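Local atomic coordinates of 2,5-dihydroxypyridine 5,6-dioxygenase (Pseudomonas putida KT2440, PDB entry 7CNT), a protein that catalyses the iron(II)-dependent ring cleavage of 2,5-dihydroxypyridine by dioxygen to N-formylmaleamate, a step in aerobic nicotinate degradation. Residues Leu149-Ser154 and Asp331-Val336; Trp187-Ser192 and Met288-Arg293; Arg249-Tyr254 and Thr315-Asp320. All coordinates share one frame; numbering follows the deposited sequence.

How the contacts relate
The six segments come along the chain in the order 149-154, 187-192, 249-254, 288-293, 315-320 and 331-336. Contact 1 therefore closes a loop that encloses the other two, and contacts 2 and 3 cross. Contact 1 lies at the surface, where helix 136-151 gives way to an antiparallel sheet; its centre is about 23 Å from that of contact 2 and 29 Å from that of contact 3. Contact 2 lies about 6 Å from the centre of the folded chain and contact 3 at the iron site, their centres about 21 Å apart. These two meet through a salt bridge, Arg293 NE to Asp320 OD2, which ties helix 290-294 to an iron ligand.

Contact 1: Leu149-Ser154 and Asp331-Val336; sequences LKQARS and DDKAVV
Gln151 and Lys333 meet loosely at the surface, their long side chains crossing at about a right angle. Gln151 NE2 stops 4.1 Å from Lys333 NZ. Both ends are donors, so this is proximity and not a bond. The Lys333 side chain also touches Leu148 of helix 136-151.

Ala152 is the first residue to leave the helical conformation. Its CA lies 3.6 Å from Asp331 OD2, so one carboxylate oxygen rests against the backbone just past the helix.

Arg153 makes the firmer contact, with its backbone and not its guanidinium group. Its N donates to Asp331 OD1 at 3.1 Å, with an N-H...O angle of 148°. The donor comes from the syn side of the carboxylate, tilted out of its plane. The Arg153 chain bends away, and its CB passes 3.4 Å from Asp331 OD1.

Asp331 and Asp332 link strands 327-330 and 333-337 in a tight hairpin; the positive phi of Asp331 (53°) fits position i+1 of a type II' turn. Further on, Val335 and Val336 both face Ile328 in a classic beta bulge.

Ser154 opens strand 154-158, the antiparallel neighbour of strand 327-330. Its O accepts from Asp331 N at 2.7 Å, a nearly straight bond. Ser154 N adds a weak bond to Asp331 OD1 at 3.4 Å, and its OG packs 3.5 Å from Asp331 CA. The Asp331 carboxylate swings over to the Arg153 and Ser154 amides because CG stands anti to the carbonyl carbon (chi1 -64°). With an alanine here, the Arg153 and Ser154 amides would probably lose the carboxylate oxygen that they share across this contact.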
loop_
_atom_site.group_PDB
_atom_site.type_symbol
_atom_site.label_atom_id
_atom_site.label_comp_id
_atom_site.label_asym_id
_atom_site.label_seq_id
_atom_site.Cartn_x
_atom_site.Cartn_y
_atom_site.Cartn_z
ATOM N N LEU A 149 -44.734 -15.285 -16.059
ATOM C CA LEU A 149 -45.060 -14.459 -14.905
ATOM C C LEU A 149 -45.871 -13.200 -15.213
ATOM O O LEU A 149 -46.677 -12.737 -14.381
ATOM C CB LEU A 149 -43.752 -14.046 -14.212
ATOM C CG LEU A 149 -43.877 -13.286 -12.890
ATOM C CD1 LEU A 149 -44.786 -14.010 -11.913
ATOM C CD2 LEU A 149 -42.506 -13.116 -12.281
ATOM N N LYS A 150 -45.604 -12.608 -16.378
ATOM C CA LYS A 150 -46.297 -11.396 -16.807
ATOM C C LYS A 150 -47.755 -11.693 -17.187
ATOM O O LYS A 150 -48.577 -10.807 -17.130
ATOM C CB LYS A 150 -45.550 -10.735 -17.974
ATOM C CG LYS A 150 -44.294 -9.973 -17.572
ATOM C CD LYS A 150 -43.782 -9.069 -18.697
ATOM C CE LYS A 150 -43.300 -9.874 -19.903
ATOM N NZ LYS A 150 -42.499 -9.065 -20.863
ATOM N N GLN A 151 -48.057 -12.951 -17.520
ATOM C CA GLN A 151 -49.422 -13.413 -17.788
ATOM C C GLN A 151 -50.215 -13.691 -16.538
ATOM O O GLN A 151 -51.446 -13.549 -16.518
ATOM C CB GLN A 151 -49.395 -14.724 -18.570
ATOM C CG GLN A 151 -48.559 -14.678 -19.843
ATOM C CD GLN A 151 -48.442 -16.024 -20.551
ATOM O OE1 GLN A 151 -47.679 -16.161 -21.516
ATOM N NE2 GLN A 151 -49.195 -17.027 -20.084
ATOM N N ALA A 152 -49.510 -14.133 -15.505
ATOM C CA ALA A 152 -50.118 -14.556 -14.267
ATOM C C ALA A 152 -50.958 -13.514 -13.587
ATOM O O ALA A 152 -50.567 -12.375 -13.520
ATOM C CB ALA A 152 -49.043 -15.027 -13.288
ATOM N N ARG A 153 -52.094 -13.957 -13.038
ATOM C CA ARG A 153 -52.981 -13.148 -12.195
ATOM C C ARG A 153 -52.816 -13.479 -10.714
ATOM O O ARG A 153 -53.228 -12.716 -9.859
ATOM C CB ARG A 153 -54.432 -13.349 -12.618
ATOM C CG ARG A 153 -54.762 -12.627 -13.927
ATOM C CD ARG A 153 -55.357 -11.238 -13.698
ATOM N NE ARG A 153 -56.792 -11.205 -14.020
ATOM C CZ ARG A 153 -57.712 -10.423 -13.444
ATOM N NH1 ARG A 153 -57.395 -9.578 -12.458
ATOM N NH2 ARG A 153 -58.978 -10.502 -13.855
ATOM N N SER A 154 -52.176 -14.590 -10.389
ATOM C CA SER A 154 -51.882 -14.861 -8.983
ATOM C C SER A 154 -50.710 -15.807 -8.784
ATOM O O SER A 154 -50.408 -16.673 -9.625
ATOM C CB SER A 154 -53.095 -15.454 -8.272
ATOM O OG SER A 154 -53.306 -16.748 -8.774
ATOM N N ASP A 331 -51.336 -18.720 -11.169
ATOM C CA ASP A 331 -52.740 -19.090 -11.364
ATOM C C ASP A 331 -52.899 -20.489 -10.795
ATOM O O ASP A 331 -52.670 -20.665 -9.606
ATOM C CB ASP A 331 -53.121 -18.977 -12.829
ATOM C CG ASP A 331 -53.033 -17.542 -13.318
ATOM O OD1 ASP A 331 -53.607 -16.653 -12.628
ATOM O OD2 ASP A 331 -52.383 -17.305 -14.367
ATOM N N ASP A 332 -53.206 -21.488 -11.613
ATOM C CA ASP A 332 -53.352 -22.839 -11.084
ATOM C C ASP A 332 -52.324 -23.816 -11.644
ATOM O O ASP A 332 -52.442 -25.026 -11.436
ATOM C CB ASP A 332 -54.780 -23.345 -11.338
ATOM C CG ASP A 332 -55.832 -22.545 -10.560
ATOM O OD1 ASP A 332 -55.598 -22.238 -9.369
ATOM O OD2 ASP A 332 -56.893 -22.220 -11.138
ATOM N N LYS A 333 -51.308 -23.313 -12.334
ATOM C CA LYS A 333 -50.307 -24.215 -12.924
ATOM C C LYS A 333 -48.952 -24.111 -12.216
ATOM O O LYS A 333 -48.494 -23.034 -11.831
ATOM C CB LYS A 333 -50.143 -23.954 -14.428
ATOM C CG LYS A 333 -49.717 -22.526 -14.739
ATOM C CD LYS A 333 -49.519 -22.302 -16.215
ATOM C CE LYS A 333 -49.176 -20.848 -16.488
ATOM N NZ LYS A 333 -49.367 -20.547 -17.939
ATOM N N ALA A 334 -48.287 -25.241 -12.057
ATOM C CA ALA A 334 -47.075 -25.246 -11.284
ATOM C C ALA A 334 -45.921 -24.752 -12.126
ATOM O O ALA A 334 -45.698 -25.265 -13.219
ATOM C CB ALA A 334 -46.803 -26.634 -10.741
ATOM N N VAL A 335 -45.178 -23.765 -11.624
ATOM C CA VAL A 335 -43.841 -23.466 -12.180
ATOM C C VAL A 335 -42.746 -24.219 -11.425
ATOM O O VAL A 335 -41.767 -24.627 -12.034
ATOM C CB VAL A 335 -43.592 -21.972 -12.213
ATOM C CG1 VAL A 335 -44.757 -21.280 -12.928
ATOM C CG2 VAL A 335 -43.423 -21.407 -10.816
ATOM N N VAL A 336 -42.953 -24.446 -10.114
ATOM C CA VAL A 336 -42.088 -25.274 -9.270
ATOM C C VAL A 336 -42.861 -26.309 -8.413
ATOM O O VAL A 336 -43.904 -26.024 -7.896
ATOM C CB VAL A 336 -41.278 -24.364 -8.325
ATOM C CG1 VAL A 336 -40.295 -25.165 -7.436
ATOM C CG2 VAL A 336 -40.508 -23.311 -9.143
#

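Contact 2: Trp187-Ser192 and Met288-Arg293; sequences WDHWPS and MCMDAR
Ser192 and Met290 have the closest CA atoms of the two segments, 6.6 Å apart, so the Met290 side chain must bridge the gap. The peptide bond before Pro191 is cis.

The selenomethionine side chain at Met290 carries the contact. Its bends at chi2 and chi3 bring SE to His189 and CE to Pro191 O. SE sits 3.3 Å from His189 CE1, in an oblique selenium-aromatic contact. Its CG also touches CE1, at 3.5 Å. The methyl CE comes to 3.5 Å from Pro191 O. Beside it, Met290 CB packs against Pro191 CG at 4.1 Å.

His189 reaches Met290 because its CG is anti to the backbone N (chi1 -173°). One face of its imidazole is covered by Pro191 O, which stands 3.7 Å above the ring centre. Met288, also a selenomethionine, is placed at the edge of the same ring. Its CE and Met290 SE clash in the model, so both are uncertain in detail; the contact also rests on Met290 CG, CB and CE.

Strand 187-189 is, within this chain, an outermost strand of the five-stranded parallel sheet, beside strand 118-121. The contact thus joins the edge of that sheet to the start of helix 290-294, which lies close to the iron site. Glu124 accepts from the N atoms of both Met288 and Met290.

Within each segment, side chains secure the backbone. Asp188 OD1 accepts from His189 N at 2.6 Å through its anti lone pair. Arg293 NH1 donates to Met288 O at 2.8 Å. The oxygen lies close to the guanidinium plane, while the donor stands above the carbonyl plane.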
loop_
_atom_site.group_PDB
_atom_site.type_symbol
_atom_site.label_atom_id
_atom_site.label_comp_id
_atom_site.label_asym_id
_atom_site.label_seq_id
_atom_site.Cartn_x
_atom_site.Cartn_y
_atom_site.Cartn_z
ATOM N N TRP A 187 -31.244 -2.543 -15.053
ATOM C CA TRP A 187 -30.382 -2.881 -13.932
ATOM C C TRP A 187 -30.232 -4.389 -13.940
ATOM O O TRP A 187 -31.201 -5.100 -14.194
ATOM C CB TRP A 187 -30.977 -2.377 -12.612
ATOM C CG TRP A 187 -30.060 -2.565 -11.453
ATOM C CD1 TRP A 187 -29.148 -1.674 -10.969
ATOM C CD2 TRP A 187 -29.952 -3.720 -10.649
ATOM N NE1 TRP A 187 -28.485 -2.205 -9.903
ATOM C CE2 TRP A 187 -28.955 -3.471 -9.690
ATOM C CE3 TRP A 187 -30.608 -4.952 -10.639
ATOM C CZ2 TRP A 187 -28.599 -4.400 -8.730
ATOM C CZ3 TRP A 187 -30.252 -5.881 -9.681
ATOM C CH2 TRP A 187 -29.259 -5.600 -8.740
ATOM N N ASP A 188 -29.011 -4.874 -13.735
ATOM C CA ASP A 188 -28.788 -6.279 -13.395
ATOM C C ASP A 188 -27.582 -6.389 -12.489
ATOM O O ASP A 188 -26.896 -5.376 -12.210
ATOM C CB ASP A 188 -28.610 -7.134 -14.648
ATOM C CG ASP A 188 -29.077 -8.614 -14.462
ATOM O OD1 ASP A 188 -28.795 -9.269 -13.405
ATOM O OD2 ASP A 188 -29.666 -9.153 -15.421
ATOM N N HIS A 189 -27.337 -7.635 -12.057
ATOM C CA HIS A 189 -26.370 -8.003 -11.040
ATOM C C HIS A 189 -25.603 -9.247 -11.424
ATOM O O HIS A 189 -26.191 -10.271 -11.689
ATOM C CB HIS A 189 -27.103 -8.298 -9.727
ATOM C CG HIS A 189 -26.190 -8.537 -8.566
ATOM N ND1 HIS A 189 -26.647 -8.937 -7.334
ATOM C CD2 HIS A 189 -24.842 -8.470 -8.458
ATOM C CE1 HIS A 189 -25.626 -9.088 -6.512
ATOM N NE2 HIS A 189 -24.519 -8.816 -7.171
ATOM N N TRP A 190 -24.285 -9.173 -11.418
ATOM C CA TRP A 190 -23.491 -10.318 -11.668
ATOM C C TRP A 190 -22.957 -10.723 -10.305
ATOM O O TRP A 190 -22.164 -9.972 -9.741
ATOM C CB TRP A 190 -22.370 -9.920 -12.638
ATOM C CG TRP A 190 -21.228 -10.882 -12.716
ATOM C CD1 TRP A 190 -21.253 -12.200 -12.430
ATOM C CD2 TRP A 190 -19.902 -10.590 -13.154
ATOM N NE1 TRP A 190 -20.028 -12.747 -12.611
ATOM C CE2 TRP A 190 -19.171 -11.772 -13.054
ATOM C CE3 TRP A 190 -19.256 -9.425 -13.574
ATOM C CZ2 TRP A 190 -17.821 -11.846 -13.383
ATOM C CZ3 TRP A 190 -17.916 -9.489 -13.896
ATOM C CH2 TRP A 190 -17.207 -10.706 -13.800
ATOM N N PRO A 191 -23.321 -11.922 -9.797
ATOM C CA PRO A 191 -24.095 -13.003 -10.400
ATOM C C PRO A 191 -25.547 -12.947 -9.949
ATOM O O PRO A 191 -25.824 -12.303 -8.936
ATOM C CB PRO A 191 -23.453 -14.219 -9.808
ATOM C CG PRO A 191 -23.111 -13.777 -8.408
ATOM C CD PRO A 191 -22.951 -12.288 -8.428
ATOM N N SER A 192 -26.427 -13.563 -10.746
ATOM C CA SER A 192 -27.866 -13.713 -10.459
ATOM C C SER A 192 -28.479 -14.842 -11.318
ATOM O O SER A 192 -27.880 -15.948 -11.396
ATOM C CB SER A 192 -28.623 -12.399 -10.656
ATOM O OG SER A 192 -28.622 -12.089 -12.017
HETATM N N MSE A 288 -22.991 -10.639 -0.128
HETATM C CA MSE A 288 -24.430 -10.686 0.214
HETATM C C MSE A 288 -25.129 -12.037 0.041
HETATM O O MSE A 288 -26.326 -12.173 0.339
HETATM C CB MSE A 288 -25.204 -9.611 -0.541
HETATM C CG MSE A 288 -24.605 -9.169 -1.859
HETATM SE SE MSE A 288 -25.790 -7.797 -2.653
HETATM C CE MSE A 288 -27.247 -9.034 -3.132
ATOM N N CYS A 289 -24.394 -13.056 -0.399
ATOM C CA CYS A 289 -24.941 -14.414 -0.599
ATOM C C CYS A 289 -26.014 -14.471 -1.650
ATOM O O CYS A 289 -27.195 -14.711 -1.358
ATOM C CB CYS A 289 -25.466 -15.089 0.679
ATOM S SG CYS A 289 -25.273 -16.896 0.500
HETATM N N MSE A 290 -25.570 -14.287 -2.885
HETATM C CA MSE A 290 -26.435 -14.403 -4.034
HETATM C C MSE A 290 -26.761 -15.846 -4.316
HETATM O O MSE A 290 -27.767 -16.118 -4.983
HETATM C CB MSE A 290 -25.742 -13.762 -5.235
HETATM C CG MSE A 290 -25.643 -12.264 -5.014
HETATM SE SE MSE A 290 -27.388 -11.390 -4.844
HETATM C CE MSE A 290 -28.181 -12.376 -6.325
ATOM N N ASP A 291 -25.925 -16.770 -3.829
ATOM C CA ASP A 291 -26.205 -18.201 -3.953
ATOM C C ASP A 291 -27.561 -18.500 -3.340
ATOM O O ASP A 291 -28.356 -19.275 -3.858
ATOM C CB ASP A 291 -25.199 -19.067 -3.186
ATOM C CG ASP A 291 -23.980 -19.381 -3.982
ATOM O OD1 ASP A 291 -23.033 -18.549 -3.866
ATOM O OD2 ASP A 291 -23.959 -20.457 -4.668
ATOM N N ALA A 292 -27.784 -17.897 -2.190
ATOM C CA ALA A 292 -28.983 -18.125 -1.450
ATOM C C ALA A 292 -30.202 -17.458 -2.136
ATOM O O ALA A 292 -31.315 -17.984 -2.110
ATOM C CB ALA A 292 -28.789 -17.621 -0.043
ATOM N N ARG A 293 -29.994 -16.325 -2.774
ATOM C CA ARG A 293 -31.093 -15.650 -3.456
ATOM C C ARG A 293 -31.513 -16.312 -4.765
ATOM O O ARG A 293 -32.677 -16.183 -5.184
ATOM C CB ARG A 293 -30.737 -14.202 -3.744
ATOM C CG ARG A 293 -30.879 -13.300 -2.552
ATOM C CD ARG A 293 -30.716 -11.851 -2.987
ATOM N NE ARG A 293 -30.652 -11.037 -1.794
ATOM C CZ ARG A 293 -29.592 -10.940 -1.005
ATOM N NH1 ARG A 293 -28.478 -11.614 -1.289
ATOM N NH2 ARG A 293 -29.658 -10.179 0.090
#

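Contact 3: Arg249-Tyr254 and Thr315-Asp320; sequences RDYMKY and TPCHLD. With FE2 (Fe (II) ion), chain G.
Two side chains of segment 315-320 grip the iron(II) ion: His318 NE2 at 2.0 Å and Asp320 OD1 at 2.5 Å. His265 NE2 and Ser302 OG complete the protein ligands. Ser302 OG is also hydrogen-bonded to Leu319 O.

Leu319 and Cys317 point the other way, toward helix 243-254. Cys317 SG comes within 3.6 Å of Tyr251 CE2, in an oblique sulfur-aromatic contact. It takes up this place with SG anti to the backbone N (chi1 -170°). Leu319 divides its two methyls between two partners. The Tyr251 and Leu319 side chains pass in opposite directions, and Leu319 CD2 touches Tyr251 CE2 at 3.7 Å. CD1 meets the methyl CE of the selenomethionine at Met252, also at 3.7 Å.

Tyr251 makes edge-to-face contacts with Phe219 and Phe255, and Leu281 of a second subunit packs on it. Helix 243-254 thus touches both the iron-binding segment and a second subunit.

Across the contact itself the packing is apolar. The polar chemistry sits on the far side of segment 315-320, where two histidines, one carboxylate and Ser302 OG hold the iron. The two histidines and the carboxylate are consistent with the two-histidine, one-carboxylate centres of non-haem iron oxygenases.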
loop_
_atom_site.group_PDB
_atom_site.type_symbol
_atom_site.label_atom_id
_atom_site.label_comp_id
_atom_site.label_asym_id
_atom_site.label_seq_id
_atom_site.Cartn_x
_atom_site.Cartn_y
_atom_site.Cartn_z
ATOM N N ARG A 249 -38.014 -11.191 15.487
ATOM C CA ARG A 249 -38.956 -10.194 16.007
ATOM C C ARG A 249 -38.157 -9.022 16.576
ATOM O O ARG A 249 -38.470 -7.873 16.323
ATOM C CB ARG A 249 -39.867 -10.757 17.136
ATOM C CG ARG A 249 -41.041 -11.635 16.722
ATOM C CD ARG A 249 -42.035 -11.946 17.868
ATOM N NE ARG A 249 -41.449 -12.692 18.990
ATOM C CZ ARG A 249 -41.382 -14.023 19.111
ATOM N NH1 ARG A 249 -41.860 -14.840 18.173
ATOM N NH2 ARG A 249 -40.805 -14.557 20.189
ATOM N N ASP A 250 -37.119 -9.323 17.349
ATOM C CA ASP A 250 -36.356 -8.281 18.024
ATOM C C ASP A 250 -35.763 -7.369 16.985
ATOM O O ASP A 250 -35.874 -6.160 17.081
ATOM C CB ASP A 250 -35.224 -8.897 18.848
ATOM C CG ASP A 250 -35.195 -8.390 20.261
ATOM O OD1 ASP A 250 -36.168 -8.706 20.996
ATOM O OD2 ASP A 250 -34.201 -7.702 20.631
ATOM N N TYR A 251 -35.145 -7.974 15.970
ATOM C CA TYR A 251 -34.550 -7.253 14.831
ATOM C C TYR A 251 -35.559 -6.336 14.110
ATOM O O TYR A 251 -35.262 -5.183 13.792
ATOM C CB TYR A 251 -33.927 -8.252 13.849
ATOM C CG TYR A 251 -33.262 -7.604 12.680
ATOM C CD1 TYR A 251 -31.963 -7.220 12.747
ATOM C CD2 TYR A 251 -33.961 -7.368 11.488
ATOM C CE1 TYR A 251 -31.335 -6.643 11.674
ATOM C CE2 TYR A 251 -33.356 -6.776 10.406
ATOM C CZ TYR A 251 -32.024 -6.410 10.516
ATOM O OH TYR A 251 -31.335 -5.805 9.502
HETATM N N MSE A 252 -36.753 -6.839 13.847
HETATM C CA MSE A 252 -37.769 -6.012 13.198
HETATM C C MSE A 252 -38.233 -4.854 14.082
HETATM O O MSE A 252 -38.261 -3.737 13.619
HETATM C CB MSE A 252 -38.894 -6.943 12.688
HETATM C CG MSE A 252 -38.571 -7.312 11.235
HETATM SE SE MSE A 252 -39.511 -8.932 10.605
HETATM C CE MSE A 252 -40.036 -8.203 8.838
ATOM N N LYS A 253 -38.577 -5.104 15.346
ATOM C CA LYS A 253 -38.972 -4.047 16.302
ATOM C C LYS A 253 -37.990 -2.893 16.381
ATOM O O LYS A 253 -38.385 -1.751 16.319
ATOM C CB LYS A 253 -39.178 -4.602 17.709
ATOM C CG LYS A 253 -40.612 -4.488 18.222
ATOM C CD LYS A 253 -40.800 -4.940 19.678
ATOM C CE LYS A 253 -41.043 -6.451 19.829
ATOM N NZ LYS A 253 -39.830 -7.266 20.166
ATOM N N TYR A 254 -36.705 -3.202 16.481
ATOM C CA TYR A 254 -35.629 -2.198 16.584
ATOM C C TYR A 254 -35.759 -0.971 15.663
ATOM O O TYR A 254 -35.450 0.140 16.089
ATOM C CB TYR A 254 -34.281 -2.876 16.322
ATOM C CG TYR A 254 -33.104 -1.954 16.132
ATOM C CD1 TYR A 254 -32.506 -1.332 17.232
ATOM C CD2 TYR A 254 -32.567 -1.722 14.859
ATOM C CE1 TYR A 254 -31.408 -0.510 17.077
ATOM C CE2 TYR A 254 -31.471 -0.889 14.683
ATOM C CZ TYR A 254 -30.895 -0.283 15.798
ATOM O OH TYR A 254 -29.806 0.547 15.651
ATOM N N THR A 315 -39.140 2.345 4.075
ATOM C CA THR A 315 -38.419 1.882 5.269
ATOM C C THR A 315 -37.081 1.187 4.937
ATOM O O THR A 315 -36.950 0.536 3.901
ATOM C CB THR A 315 -39.298 0.917 6.109
ATOM O OG1 THR A 315 -38.615 0.544 7.310
ATOM C CG2 THR A 315 -39.659 -0.353 5.328
ATOM N N PRO A 316 -36.081 1.334 5.815
ATOM C CA PRO A 316 -34.765 0.710 5.605
ATOM C C PRO A 316 -34.635 -0.804 5.935
ATOM O O PRO A 316 -33.795 -1.491 5.341
ATOM C CB PRO A 316 -33.863 1.511 6.537
ATOM C CG PRO A 316 -34.769 2.005 7.618
ATOM C CD PRO A 316 -36.055 2.316 6.917
ATOM N N CYS A 317 -35.426 -1.314 6.882
ATOM C CA CYS A 317 -35.360 -2.737 7.252
ATOM C C CYS A 317 -35.805 -3.624 6.077
ATOM O O CYS A 317 -36.984 -3.656 5.695
ATOM C CB CYS A 317 -36.212 -3.037 8.498
ATOM S SG CYS A 317 -36.019 -4.683 9.261
ATOM N N HIS A 318 -34.836 -4.356 5.534
ATOM C CA HIS A 318 -35.022 -5.187 4.377
ATOM C C HIS A 318 -34.512 -6.598 4.675
ATOM O O HIS A 318 -33.376 -6.770 5.076
ATOM C CB HIS A 318 -34.228 -4.552 3.239
ATOM C CG HIS A 318 -34.207 -5.349 1.978
ATOM N ND1 HIS A 318 -33.133 -6.134 1.615
ATOM C CD2 HIS A 318 -35.113 -5.463 0.983
ATOM C CE1 HIS A 318 -33.386 -6.707 0.455
ATOM N NE2 HIS A 318 -34.580 -6.314 0.049
ATOM N N LEU A 319 -35.373 -7.589 4.475
ATOM C CA LEU A 319 -35.024 -9.009 4.588
ATOM C C LEU A 319 -35.247 -9.727 3.286
ATOM O O LEU A 319 -36.205 -9.429 2.558
ATOM C CB LEU A 319 -35.928 -9.703 5.620
ATOM C CG LEU A 319 -36.101 -9.048 6.991
ATOM C CD1 LEU A 319 -36.948 -9.953 7.798
ATOM C CD2 LEU A 319 -34.755 -8.884 7.663
ATOM N N ASP A 320 -34.426 -10.731 3.022
ATOM C CA ASP A 320 -34.609 -11.581 1.854
ATOM C C ASP A 320 -34.630 -13.001 2.360
ATOM O O ASP A 320 -33.752 -13.387 3.108
ATOM C CB ASP A 320 -33.449 -11.402 0.878
ATOM C CG ASP A 320 -33.708 -10.345 -0.200
ATOM O OD1 ASP A 320 -34.855 -9.940 -0.424
ATOM O OD2 ASP A 320 -32.748 -9.943 -0.869
HETATM FE FE FE2 G . -35.519 -7.618 -1.143
#